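Local atomic coordinates of enolase from the environmental genome shotgun sequencing of the Sargasso Sea (PDB entry 2QGY), a protein that is of unknown function but probably acts as a magnesium-dependent enzyme of the enolase superfamily, abstracting a proton next to a substrate carboxylate. Residues Y165-M173 and L195-P204; K241-E252 and L263-P274. One frame throughout, in Å; residues are numbered along the deposited sequence. Where two conformers were deposited one is given.

In the fold
Interactions 1 and 2 each join the two strands of a beta-alpha-beta unit of one barrel domain; they follow one another along the chain, with centres about 15 Å apart. Strand 224-226 lies between them, pairing with 197-200 of interaction 1 and 248-250 of interaction 2, and its E226 completes the magnesium site with D200 and E252. Both contacts rest on parallel strand pairing and end at the metal. Interaction 1, partly buried, has a longer bonded strand pair, leucine and isoleucine packing, and a tyrosine ring stacked on its metal ligand. Interaction 2 is more buried and more polar: a lysine-aspartate salt bridge braces its end remote from the metal, and an asparagine holds the ligand-bearing end.

Interaction 1 (Y165-M173 and L195-P204); sequences YGGIKIYPM and LPLMLDLAVP. With MG (magnesium ion), chain C.
I170 and L199 run alongside each other in the same direction, with I170 CG1 3.5 Å from L199 CD2. I170 CG1 sits between the backbone N and the carbonyl carbon (chi1 59°), which carries it against L199, while L197 CD1, from two residues earlier on the same strand as L199, meets it at a slant. Farther along, P172 CG touches both L199 CB and L201 CD2, and M173 CE reaches P204 CG. Helix 207-217 covers part of this apolar side, F213 on P172 and M173, V217 on L199. Strands 168-170 and 197-200 are parallel neighbours in a beta-alpha-beta unit of the enolase-superfamily barrel, connected through helix 177-191. Four backbone bonds join them, the straightest from D200 N to I170 O (2.8 Å, 178° at the hydrogen). On the barrel-interior face, K169 CB packs on M198 CG at 3.9 Å, and K169 NZ is engaged by E226, E328 and Y139. At the metal end D200 CB stands over the Y171 ring, 3.7 Å from its centroid, and the carboxylate is stacked on the ring with planes 21° apart. D200 OD2 binds magnesium at 2.0 Å; water 1, also on the metal, is 2.8 Å from Y171 OH and 2.9 Å from K169 NZ.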
loop_
_atom_site.group_PDB
_atom_site.type_symbol
_atom_site.label_atom_id
_atom_site.label_comp_id
_atom_site.label_asym_id
_atom_site.label_seq_id
_atom_site.Cartn_x
_atom_site.Cartn_y
_atom_site.Cartn_z
ATOM N N TYR A 165 -7.696 24.022 23.636
ATOM C CA TYR A 165 -7.247 22.659 23.284
ATOM C C TYR A 165 -5.930 22.302 23.970
ATOM O O TYR A 165 -5.250 23.172 24.505
ATOM C CB TYR A 165 -7.050 22.531 21.777
ATOM C CG TYR A 165 -8.255 22.888 20.953
ATOM C CD1 TYR A 165 -9.447 22.203 21.098
ATOM C CD2 TYR A 165 -8.194 23.911 20.018
ATOM C CE1 TYR A 165 -10.562 22.532 20.336
ATOM C CE2 TYR A 165 -9.292 24.240 19.239
ATOM C CZ TYR A 165 -10.464 23.543 19.401
ATOM O OH TYR A 165 -11.560 23.868 18.650
ATOM N N GLY A 166 -5.561 21.025 23.932
ATOM C CA GLY A 166 -4.315 20.580 24.557
ATOM C C GLY A 166 -3.077 20.980 23.788
ATOM O O GLY A 166 -1.959 20.767 24.262
ATOM N N GLY A 167 -3.271 21.555 22.598
ATOM C CA GLY A 167 -2.175 21.860 21.684
ATOM C C GLY A 167 -2.705 22.315 20.342
ATOM O O GLY A 167 -3.880 22.140 20.054
ATOM N N ILE A 168 -1.853 22.932 19.537
ATOM C CA ILE A 168 -2.226 23.290 18.161
ATOM C C ILE A 168 -1.122 22.802 17.230
ATOM O O ILE A 168 0.077 23.020 17.501
ATOM C CB ILE A 168 -2.440 24.828 17.990
ATOM C CG1 ILE A 168 -3.700 25.268 18.746
ATOM C CG2 ILE A 168 -2.580 25.217 16.501
ATOM C CD1 ILE A 168 -3.872 26.792 18.869
ATOM N N LYS A 169 -1.514 22.105 16.161
ATOM C CA LYS A 169 -0.553 21.696 15.135
ATOM C C LYS A 169 -0.659 22.571 13.886
ATOM O O LYS A 169 -1.736 22.752 13.345
ATOM C CB LYS A 169 -0.682 20.195 14.804
ATOM C CG LYS A 169 0.427 19.726 13.888
ATOM C CD LYS A 169 0.488 18.211 13.704
ATOM C CE LYS A 169 -0.728 17.660 12.918
ATOM N NZ LYS A 169 -0.774 16.143 12.938
ATOM N N ILE A 170 0.462 23.161 13.460
ATOM C CA ILE A 170 0.505 23.966 12.244
ATOM C C ILE A 170 1.431 23.382 11.176
ATOM O O ILE A 170 2.220 22.454 11.452
ATOM C CB ILE A 170 0.952 25.417 12.563
ATOM C CG1 ILE A 170 2.334 25.388 13.224
ATOM C CG2 ILE A 170 -0.084 26.113 13.494
ATOM C CD1 ILE A 170 3.028 26.727 13.292
ATOM N N TYR A 171 1.322 23.908 9.960
ATOM C CA TYR A 171 2.124 23.471 8.832
ATOM C C TYR A 171 2.975 24.658 8.374
ATOM O O TYR A 171 2.538 25.452 7.535
ATOM C CB TYR A 171 1.227 22.969 7.690
ATOM C CG TYR A 171 0.516 21.654 7.985
ATOM C CD1 TYR A 171 0.866 20.481 7.309
ATOM C CD2 TYR A 171 -0.506 21.600 8.914
ATOM C CE1 TYR A 171 0.194 19.254 7.587
ATOM C CE2 TYR A 171 -1.164 20.392 9.198
ATOM C CZ TYR A 171 -0.788 19.240 8.536
ATOM O OH TYR A 171 -1.466 18.053 8.808
ATOM N N PRO A 172 4.185 24.797 8.951
ATOM C CA PRO A 172 4.972 26.031 8.853
ATOM C C PRO A 172 5.902 26.107 7.642
ATOM O O PRO A 172 6.563 27.129 7.465
ATOM C CB PRO A 172 5.778 26.002 10.152
ATOM C CG PRO A 172 6.090 24.529 10.323
ATOM C CD PRO A 172 4.859 23.797 9.804
ATOM N N MET A 173 5.961 25.078 6.796
ATOM C CA MET A 173 6.873 25.174 5.634
ATOM C C MET A 173 6.242 25.993 4.518
ATOM O O MET A 173 5.433 25.487 3.731
ATOM C CB MET A 173 7.327 23.800 5.118
ATOM C CG MET A 173 8.092 22.979 6.165
ATOM S SD MET A 173 9.619 23.696 6.904
ATOM C CE MET A 173 10.878 23.081 5.814
ATOM N N LEU A 195 1.723 26.642 25.647
ATOM C CA LEU A 195 0.885 25.735 24.850
ATOM C C LEU A 195 1.713 24.832 23.944
ATOM O O LEU A 195 2.589 25.298 23.215
ATOM C CB LEU A 195 -0.152 26.492 24.008
ATOM C CG LEU A 195 -1.228 25.629 23.307
ATOM C CD1 LEU A 195 -2.223 24.978 24.309
ATOM C CD2 LEU A 195 -1.971 26.407 22.225
ATOM N N PRO A 196 1.443 23.525 24.004
ATOM C CA PRO A 196 2.075 22.657 23.007
ATOM C C PRO A 196 1.824 23.158 21.595
ATOM O O PRO A 196 0.669 23.355 21.203
ATOM C CB PRO A 196 1.416 21.306 23.267
ATOM C CG PRO A 196 1.131 21.340 24.762
ATOM C CD PRO A 196 0.659 22.752 24.992
ATOM N N LEU A 197 2.906 23.434 20.869
ATOM C CA LEU A 197 2.812 23.831 19.485
ATOM C C LEU A 197 3.507 22.751 18.661
ATOM O O LEU A 197 4.731 22.617 18.684
ATOM C CB LEU A 197 3.450 25.205 19.236
ATOM C CG LEU A 197 3.514 25.714 17.800
ATOM C CD1 LEU A 197 2.100 25.914 17.200
ATOM C CD2 LEU A 197 4.318 27.029 17.754
ATOM N N MET A 198 2.721 21.968 17.937
ATOM C CA MET A 198 3.321 20.971 17.039
ATOM C C MET A 198 3.464 21.429 15.598
ATOM O O MET A 198 2.667 22.228 15.095
ATOM C CB MET A 198 2.682 19.580 17.160
ATOM C CG MET A 198 1.442 19.346 17.979
ATOM S SD MET A 198 1.059 20.035 19.609
ATOM C CE MET A 198 0.385 18.676 20.496
ATOM N N LEU A 199 4.509 20.937 14.933
ATOM C CA LEU A 199 4.853 21.404 13.613
ATOM C C LEU A 199 4.834 20.213 12.675
ATOM O O LEU A 199 5.569 19.250 12.868
ATOM C CB LEU A 199 6.252 22.078 13.599
ATOM C CG LEU A 199 6.536 23.268 14.558
ATOM C CD1 LEU A 199 7.958 23.835 14.347
ATOM C CD2 LEU A 199 5.495 24.380 14.421
ATOM N N ASP A 200 3.981 20.289 11.667
ATOM C CA ASP A 200 3.916 19.251 10.672
ATOM C C ASP A 200 4.634 19.732 9.441
ATOM O O ASP A 200 4.160 20.605 8.731
ATOM C CB ASP A 200 2.452 18.865 10.369
ATOM C CG ASP A 200 2.351 17.583 9.554
ATOM O OD1 ASP A 200 3.278 17.291 8.781
ATOM O OD2 ASP A 200 1.326 16.865 9.698
ATOM N N LEU A 201 5.825 19.185 9.205
ATOM C CA LEU A 201 6.610 19.567 8.018
ATOM C C LEU A 201 6.144 18.940 6.706
ATOM O O LEU A 201 6.527 19.413 5.635
ATOM C CB LEU A 201 8.097 19.274 8.210
ATOM C CG LEU A 201 8.733 19.852 9.480
ATOM C CD1 LEU A 201 10.286 19.841 9.374
ATOM C CD2 LEU A 201 8.191 21.225 9.812
ATOM N N ALA A 202 5.335 17.887 6.786
ATOM C CA ALA A 202 4.661 17.337 5.605
ATOM C C ALA A 202 5.644 16.855 4.505
ATOM O O ALA A 202 5.390 17.019 3.312
ATOM C CB ALA A 202 3.657 18.369 5.040
ATOM N N VAL A 203 6.778 16.296 4.941
ATOM C CA VAL A 203 7.786 15.683 4.070
ATOM C C VAL A 203 8.298 16.687 3.016
ATOM O O VAL A 203 7.984 16.557 1.834
ATOM C CB VAL A 203 7.281 14.378 3.405
ATOM C CG1 VAL A 203 8.420 13.653 2.684
ATOM C CG2 VAL A 203 6.643 13.441 4.443
ATOM N N PRO A 204 9.080 17.697 3.463
ATOM C CA PRO A 204 9.659 18.669 2.550
ATOM C C PRO A 204 10.583 17.977 1.552
ATOM O O PRO A 204 11.341 17.080 1.903
ATOM C CB PRO A 204 10.452 19.589 3.482
ATOM C CG PRO A 204 9.741 19.460 4.791
ATOM C CD PRO A 204 9.458 17.999 4.855
HETATM MG MG MG C . 0.900 14.930 9.411
HETATM O O HOH W 1 -1.025 15.553 10.092
HETATM O O HOH W 2 4.591 22.500 6.713
HETATM O O HOH W 3 2.601 14.815 8.248
HETATM O O HOH W 4 0.026 15.256 7.627
#

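Interaction 2 (K241-E252 and L263-P274); sequences KNTFNMKVVTGE and LISRNAADIFNP. With MG (magnesium ion), chain C.
On the side facing helix 257-265, T250 CG2 and L263 CD1 meet tip to tip at 3.7 Å, with A269 CB also against the T250 methyl. That helix is the crossover linking strand 248-250 to its parallel neighbour 271-272 in the barrel. On the other face of the strand pair V249 CG2 lies 3.8 Å from I271 CB.

D270 gathers the end remote from the metal. With CG anti to the carbonyl carbon, beside the backbone N, the D270 carboxylate is directed at V248 N and K241. D270 OD2 takes V248 N on its anti lone pair in a short, nearly straight bond (2.7 Å, 166° at the hydrogen), and a water that also donates to M246 O gives OD2 another bond. D270 OD1 receives K241 NZ on its syn side at 2.9 Å, from somewhat out of the carboxylate plane, in a salt bridge; the lysine runs extended past N267 O and bends only at its last torsion. V248 O in return accepts both D270 N and I271 N.

At the other end, N273 CG occupies the position between backbone N and carbonyl carbon (chi1 70°), which folds the amide back over V249 CG1 and onto E252. N273 OD1 accepts E252 N at 2.9 Å, the donor lying above the carbonyl plane. The amide and the E252 carboxylate are turned 56° apart. E252 OE2 receives a bond from metal-bound water 4, while E252 OE1 is gripped twice, by magnesium at 1.9 Å and by N273 ND2, which meets it on the anti side at 3.2 Å.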
loop_
_atom_site.group_PDB
_atom_site.type_symbol
_atom_site.label_atom_id
_atom_site.label_comp_id
_atom_site.label_asym_id
_atom_site.label_seq_id
_atom_site.Cartn_x
_atom_site.Cartn_y
_atom_site.Cartn_z
ATOM N N LYS A 241 16.458 12.648 13.867
ATOM C CA LYS A 241 16.217 12.480 15.302
ATOM C C LYS A 241 17.519 12.654 16.074
ATOM O O LYS A 241 17.513 13.211 17.179
ATOM C CB LYS A 241 15.602 11.110 15.592
ATOM C CG LYS A 241 15.520 10.759 17.055
ATOM C CD LYS A 241 14.662 9.535 17.286
ATOM C CE LYS A 241 15.056 8.788 18.564
ATOM N NZ LYS A 241 14.965 9.559 19.811
ATOM N N ASN A 242 18.621 12.213 15.476
ATOM C CA ASN A 242 19.943 12.241 16.122
ATOM C C ASN A 242 20.591 13.624 16.108
ATOM O O ASN A 242 21.476 13.907 16.930
ATOM C CB ASN A 242 20.899 11.227 15.465
ATOM C CG ASN A 242 20.457 9.748 15.667
ATOM O OD1 ASN A 242 19.626 9.428 16.535
ATOM N ND2 ASN A 242 21.027 8.853 14.863
ATOM N N THR A 243 20.154 14.466 15.185
ATOM C CA THR A 243 20.744 15.778 14.948
ATOM C C THR A 243 20.091 16.838 15.804
ATOM O O THR A 243 20.765 17.763 16.271
ATOM C CB THR A 243 20.691 16.139 13.455
ATOM O OG1 THR A 243 21.375 15.119 12.725
ATOM C CG2 THR A 243 21.363 17.509 13.147
ATOM N N PHE A 244 18.788 16.685 16.051
ATOM C CA PHE A 244 18.028 17.722 16.750
ATOM C C PHE A 244 17.449 17.227 18.073
ATOM O O PHE A 244 17.208 16.035 18.247
ATOM C CB PHE A 244 16.936 18.266 15.817
ATOM C CG PHE A 244 17.469 18.886 14.559
ATOM C CD1 PHE A 244 17.964 20.191 14.566
ATOM C CD2 PHE A 244 17.513 18.167 13.368
ATOM C CE1 PHE A 244 18.469 20.780 13.393
ATOM C CE2 PHE A 244 18.013 18.741 12.205
ATOM C CZ PHE A 244 18.505 20.061 12.220
ATOM N N ASN A 245 17.224 18.137 19.007
ATOM C CA ASN A 245 16.714 17.776 20.326
ATOM C C ASN A 245 15.212 18.070 20.389
ATOM O O ASN A 245 14.723 18.767 21.293
ATOM C CB ASN A 245 17.456 18.571 21.406
ATOM C CG ASN A 245 17.136 18.094 22.817
ATOM O OD1 ASN A 245 16.785 16.924 23.032
ATOM N ND2 ASN A 245 17.238 19.008 23.785
ATOM N N MET A 246 14.497 17.578 19.386
ATOM C CA MET A 246 13.065 17.773 19.282
ATOM C C MET A 246 12.398 16.410 18.998
ATOM O O MET A 246 12.958 15.570 18.294
ATOM C CB MET A 246 12.753 18.801 18.178
ATOM C CG MET A 246 13.106 20.304 18.518
ATOM S SD MET A 246 12.958 21.455 17.120
ATOM C CE MET A 246 13.990 20.703 15.931
ATOM N N LYS A 247 11.214 16.179 19.542
ATOM C CA LYS A 247 10.546 14.898 19.310
ATOM C C LYS A 247 10.148 14.702 17.849
ATOM O O LYS A 247 9.536 15.596 17.253
ATOM C CB LYS A 247 9.322 14.780 20.183
ATOM C CG LYS A 247 9.669 14.705 21.668
ATOM C CD LYS A 247 8.415 14.699 22.515
ATOM C CE LYS A 247 8.783 14.871 24.002
ATOM N NZ LYS A 247 9.825 13.907 24.433
ATOM N N VAL A 248 10.478 13.534 17.287
ATOM C CA VAL A 248 10.176 13.231 15.887
ATOM C C VAL A 248 8.930 12.293 15.810
ATOM O O VAL A 248 8.834 11.300 16.531
ATOM C CB VAL A 248 11.425 12.639 15.142
ATOM C CG1 VAL A 248 11.103 12.127 13.721
ATOM C CG2 VAL A 248 12.592 13.669 15.072
ATOM N N VAL A 249 7.998 12.640 14.929
ATOM C CA VAL A 249 6.753 11.896 14.760
ATOM C C VAL A 249 6.688 11.343 13.325
ATOM O O VAL A 249 6.940 12.071 12.389
ATOM C CB VAL A 249 5.523 12.799 14.976
ATOM C CG1 VAL A 249 4.218 11.931 14.891
ATOM C CG2 VAL A 249 5.562 13.448 16.388
ATOM N N THR A 250 6.328 10.074 13.154
ATOM C CA THR A 250 6.176 9.519 11.799
ATOM C C THR A 250 5.138 8.416 11.885
ATOM O O THR A 250 4.883 7.934 12.978
ATOM C CB THR A 250 7.516 8.934 11.228
ATOM O OG1 THR A 250 7.349 8.559 9.837
ATOM C CG2 THR A 250 7.987 7.740 12.017
ATOM N N GLY A 251 4.553 8.029 10.748
ATOM C CA GLY A 251 3.730 6.822 10.750
ATOM C C GLY A 251 2.416 7.003 10.011
ATOM O O GLY A 251 1.877 6.038 9.507
ATOM N N GLU A 252 1.923 8.233 9.937
ATOM C CA GLU A 252 0.617 8.499 9.310
ATOM C C GLU A 252 0.437 7.950 7.896
ATOM O O GLU A 252 -0.675 7.597 7.512
ATOM C CB GLU A 252 0.311 9.991 9.348
ATOM C CG GLU A 252 1.160 10.852 8.473
ATOM C CD GLU A 252 0.594 12.264 8.387
ATOM O OE1 GLU A 252 0.763 12.986 9.371
ATOM O OE2 GLU A 252 -0.063 12.627 7.386
ATOM N N LEU A 263 10.930 0.660 12.696
ATOM C CA LEU A 263 11.173 1.997 13.291
ATOM C C LEU A 263 11.595 1.840 14.749
ATOM O O LEU A 263 12.506 2.512 15.207
ATOM C CB LEU A 263 9.934 2.910 13.231
ATOM C CG LEU A 263 9.417 3.339 11.852
ATOM C CD1 LEU A 263 8.069 3.998 12.109
ATOM C CD2 LEU A 263 10.380 4.366 11.223
ATOM N N ILE A 264 10.944 0.931 15.471
ATOM C CA ILE A 264 11.345 0.693 16.870
ATOM C C ILE A 264 12.800 0.204 16.963
ATOM O O ILE A 264 13.573 0.696 17.807
ATOM C CB ILE A 264 10.396 -0.296 17.582
ATOM C CG1 ILE A 264 9.009 0.306 17.788
ATOM C CG2 ILE A 264 10.913 -0.671 18.997
ATOM C CD1 ILE A 264 7.950 -0.760 18.239
ATOM N N SER A 265 13.143 -0.751 16.095
ATOM C CA SER A 265 14.470 -1.406 16.046
ATOM C C SER A 265 15.559 -0.401 15.824
ATOM O O SER A 265 16.665 -0.523 16.359
ATOM C CB SER A 265 14.548 -2.385 14.865
ATOM O OG SER A 265 13.804 -3.550 15.114
ATOM N N ARG A 266 15.238 0.582 14.989
ATOM C CA ARG A 266 16.193 1.564 14.533
ATOM C C ARG A 266 16.219 2.852 15.372
ATOM O O ARG A 266 16.932 3.795 15.020
ATOM C CB ARG A 266 15.883 1.916 13.070
ATOM C CG ARG A 266 16.051 0.737 12.061
ATOM C CD ARG A 266 17.483 0.611 11.529
ATOM N NE ARG A 266 17.811 1.726 10.655
ATOM C CZ ARG A 266 17.418 1.835 9.373
ATOM N NH1 ARG A 266 17.770 2.901 8.676
ATOM N NH2 ARG A 266 16.692 0.884 8.775
ATOM N N ASN A 267 15.435 2.897 16.437
ATOM C CA ASN A 267 15.255 4.114 17.247
ATOM C C ASN A 267 15.000 5.318 16.348
ATOM O O ASN A 267 15.663 6.356 16.465
ATOM C CB ASN A 267 16.485 4.370 18.165
ATOM C CG ASN A 267 16.707 3.243 19.163
ATOM O OD1 ASN A 267 17.838 2.776 19.368
ATOM N ND2 ASN A 267 15.615 2.764 19.754
ATOM N N ALA A 268 14.028 5.181 15.441
ATOM C CA ALA A 268 13.893 6.163 14.380
ATOM C C ALA A 268 12.904 7.298 14.675
ATOM O O ALA A 268 12.817 8.268 13.913
ATOM C CB ALA A 268 13.546 5.468 13.043
ATOM N N ALA A 269 12.197 7.206 15.783
ATOM C CA ALA A 269 11.175 8.190 16.116
ATOM C C ALA A 269 10.836 8.164 17.586
ATOM O O ALA A 269 11.113 7.200 18.288
ATOM C CB ALA A 269 9.906 7.975 15.269
ATOM N N ASP A 270 10.220 9.245 18.037
ATOM C CA ASP A 270 9.825 9.398 19.433
ATOM C C ASP A 270 8.332 9.085 19.623
ATOM O O ASP A 270 7.903 8.667 20.709
ATOM C CB ASP A 270 10.120 10.845 19.842
ATOM C CG ASP A 270 11.613 11.173 19.727
ATOM O OD1 ASP A 270 12.349 10.581 20.526
ATOM O OD2 ASP A 270 12.067 11.952 18.849
ATOM N N ILE A 271 7.554 9.308 18.563
ATOM C CA ILE A 271 6.088 9.150 18.607
ATOM C C ILE A 271 5.664 8.579 17.258
ATOM O O ILE A 271 6.163 8.993 16.230
ATOM C CB ILE A 271 5.384 10.540 18.794
ATOM C CG1 ILE A 271 5.822 11.224 20.107
ATOM C CG2 ILE A 271 3.823 10.401 18.720
ATOM C CD1 ILE A 271 5.472 12.736 20.183
ATOM N N PHE A 272 4.732 7.635 17.248
ATOM C CA PHE A 272 4.186 7.168 15.982
ATOM C C PHE A 272 2.768 7.731 15.809
ATOM O O PHE A 272 2.025 7.802 16.778
ATOM C CB PHE A 272 4.051 5.643 15.986
ATOM C CG PHE A 272 5.357 4.889 16.114
ATOM C CD1 PHE A 272 6.567 5.435 15.663
ATOM C CD2 PHE A 272 5.365 3.619 16.681
ATOM C CE1 PHE A 272 7.770 4.682 15.771
ATOM C CE2 PHE A 272 6.570 2.870 16.777
ATOM C CZ PHE A 272 7.742 3.411 16.315
ATOM N N ASN A 273 2.385 8.103 14.587
ATOM C CA ASN A 273 1.040 8.612 14.351
ATOM C C ASN A 273 0.344 7.862 13.183
ATOM O O ASN A 273 -0.140 8.484 12.267
ATOM C CB ASN A 273 1.051 10.145 14.148
ATOM C CG ASN A 273 1.699 10.563 12.821
ATOM O OD1 ASN A 273 2.560 9.863 12.288
ATOM N ND2 ASN A 273 1.239 11.685 12.254
ATOM N N PRO A 274 0.244 6.525 13.264
ATOM C CA PRO A 274 -0.531 5.822 12.228
ATOM C C PRO A 274 -1.974 6.378 12.296
ATOM O O PRO A 274 -2.441 6.802 13.381
ATOM C CB PRO A 274 -0.520 4.359 12.691
ATOM C CG PRO A 274 -0.338 4.421 14.185
ATOM C CD PRO A 274 0.647 5.621 14.358
HETATM MG MG MG C . 0.900 14.930 9.411
HETATM O O HOH W 5 18.262 7.150 17.395
HETATM O O HOH W 6 14.401 13.471 18.827
HETATM O O HOH W 4 0.026 15.256 7.627
HETATM O O HOH W 3 2.601 14.815 8.248
HETATM O O HOH W 1 -1.025 15.553 10.092
#